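Long-range contact in nucleoporin NUP82 (Saccharomyces cerevisiae, PDB 3PBP), which serves as a structural component of the nuclear pore complex, whose nucleoporins can also act as docking partners for transport factors, and interacts with NUP116 through its N-terminal domain: residues I26-G32 and N425-N430. The protein carries 1 engineered substitution. Numbering follows the deposited sequence.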
# COMPACT_ATOMS: atom_id res chain seq x y z
N ILE A 26 11.13 11.86 -19.23
CA ILE A 26 12.56 11.93 -19.01
C ILE A 26 12.87 11.29 -17.66
O ILE A 26 12.15 11.48 -16.68
CB ILE A 26 13.05 13.40 -19.03
CG1 ILE A 26 14.57 13.44 -18.86
CG2 ILE A 26 12.33 14.21 -17.94
CD1 ILE A 26 15.13 14.83 -18.89
N PHE A 27 13.94 10.50 -17.62
CA PHE A 27 14.35 9.81 -16.39
C PHE A 27 15.87 9.85 -16.33
O PHE A 27 16.54 10.04 -17.36
CB PHE A 27 13.92 8.35 -16.41
CG PHE A 27 12.50 8.15 -16.80
CD1 PHE A 27 11.47 8.31 -15.86
CD2 PHE A 27 12.17 7.81 -18.12
CE1 PHE A 27 10.14 8.14 -16.23
CE2 PHE A 27 10.84 7.63 -18.50
CZ PHE A 27 9.82 7.80 -17.55
N SER A 28 16.42 9.70 -15.14
CA SER A 28 17.86 9.68 -14.98
C SER A 28 18.18 8.45 -14.18
O SER A 28 17.29 7.80 -13.64
CB SER A 28 18.38 10.94 -14.28
OG SER A 28 17.93 11.01 -12.95
N SER A 29 19.46 8.11 -14.10
CA SER A 29 19.90 6.90 -13.42
C SER A 29 21.33 7.10 -12.93
O SER A 29 22.03 8.02 -13.38
CB SER A 29 19.86 5.76 -14.44
OG SER A 29 19.38 4.58 -13.85
N GLN A 30 21.78 6.22 -12.03
CA GLN A 30 23.14 6.28 -11.51
C GLN A 30 23.60 7.69 -11.13
O GLN A 30 24.51 8.26 -11.74
CB GLN A 30 24.10 5.65 -12.51
CG GLN A 30 23.71 4.24 -12.92
CD GLN A 30 24.72 3.57 -13.84
OE1 GLN A 30 25.65 4.22 -14.35
NE2 GLN A 30 24.54 2.28 -14.07
N ASN A 31 22.96 8.26 -10.11
CA ASN A 31 23.30 9.59 -9.62
C ASN A 31 23.22 10.70 -10.67
O ASN A 31 24.11 11.56 -10.73
CB ASN A 31 24.68 9.56 -8.98
CG ASN A 31 24.93 10.76 -8.10
OD1 ASN A 31 24.08 11.15 -7.28
ND2 ASN A 31 26.11 11.35 -8.24
N GLY A 32 22.15 10.69 -11.47
CA GLY A 32 21.93 11.70 -12.50
C GLY A 32 22.95 11.66 -13.62
O GLY A 32 23.15 12.63 -14.36
N ASN A 425 7.29 16.19 -15.50
CA ASN A 425 8.04 14.98 -15.28
C ASN A 425 9.37 15.49 -14.71
O ASN A 425 10.01 16.35 -15.30
CB ASN A 425 8.23 14.30 -16.65
CG ASN A 425 8.50 12.82 -16.54
OD1 ASN A 425 9.64 12.40 -16.37
ND2 ASN A 425 7.45 12.02 -16.65
N LEU A 426 9.76 15.00 -13.54
CA LEU A 426 11.02 15.44 -12.93
C LEU A 426 12.16 14.45 -13.10
O LEU A 426 11.94 13.26 -13.32
CB LEU A 426 10.83 15.70 -11.44
CG LEU A 426 10.23 17.03 -11.01
CD1 LEU A 426 8.90 17.25 -11.70
CD2 LEU A 426 10.07 17.03 -9.50
N ALA A 427 13.38 14.95 -12.99
CA ALA A 427 14.56 14.12 -13.10
C ALA A 427 15.79 14.86 -12.57
O ALA A 427 15.99 16.03 -12.85
CB ALA A 427 14.77 13.72 -14.55
N TYR A 428 16.59 14.16 -11.79
CA TYR A 428 17.82 14.71 -11.23
C TYR A 428 18.96 14.45 -12.21
O TYR A 428 19.18 13.32 -12.62
CB TYR A 428 18.12 14.04 -9.88
CG TYR A 428 19.51 14.27 -9.33
CD1 TYR A 428 19.79 15.35 -8.50
CD2 TYR A 428 20.53 13.37 -9.61
CE1 TYR A 428 21.07 15.52 -7.94
CE2 TYR A 428 21.80 13.53 -9.06
CZ TYR A 428 22.07 14.60 -8.23
OH TYR A 428 23.33 14.73 -7.69
N ILE A 429 19.67 15.50 -12.59
CA ILE A 429 20.78 15.36 -13.52
C ILE A 429 22.05 15.97 -12.96
O ILE A 429 22.12 17.17 -12.70
CB ILE A 429 20.45 16.02 -14.86
CG1 ILE A 429 19.25 15.32 -15.49
CG2 ILE A 429 21.66 15.95 -15.78
CD1 ILE A 429 18.75 15.99 -16.73
N ASN A 430 23.07 15.13 -12.78
CA ASN A 430 24.34 15.59 -12.26
C ASN A 430 25.22 15.94 -13.44
O ASN A 430 25.72 15.05 -14.13
CB ASN A 430 24.98 14.49 -11.42
CG ASN A 430 25.96 15.04 -10.41
OD1 ASN A 430 26.87 15.79 -10.76
ND2 ASN A 430 25.78 14.67 -9.14
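Ser28 reaches across to Tyr428 with its hydroxyl, giving its proton to the backbone carbonyl: OG lies 2.6 Å from Tyr428 O, in the carbonyl plane and on a lone pair. The bond depends on the Ser28 first torsion of 66°, which tucks OG between its own backbone N and carbonyl carbon. Gly32 closes in on the same Tyr428 residue, its CA 3.6 Å from CD2 of the ring, while its carbonyl O accepts the Asn430 N-H at 3.0 Å. Gln30, Asn31 and Gly32 all have positive phi, so the chain turns back in left-handed conformations and brings the side-chain-free Gly32 down against Ile429, 4.0 Å between CA atoms. The N-terminal domain of NUP82 is a beta-propeller, and this contact illustrates how its ring closes: strand 24-29 begins the first blade, strand 425-431 begins the last, and here the two blades meet with their strands running roughly parallel, 34° apart. The Phe27 side chain sets out away from the other strand, and its ring packs on Val71 and Ser73 of the next blade. The close packing extends to the start of the strands, where Ile26 is buried. Its N-H makes a long but nearly straight bond of 3.3 Å to Asn425 OD1, coming from well above the plane of that amide; the CG2 methyl of Ile26 lies 4.2 Å from Ala427 CB, and its CD1 continues to Ile429 CD1, 4.4 Å away. The looser, solvent side lies at the turn, where exposed Asn31 sets its backbone O at the edge of the Tyr428 ring, near its plane. The amides of Asn31 and Asn430, their planes 53° apart, adjoin through ND2 atoms 3.5 Å from each other; both are donors, so no bond joins them, and Asn430 ND2 instead makes a weak one to Tyr428 OH.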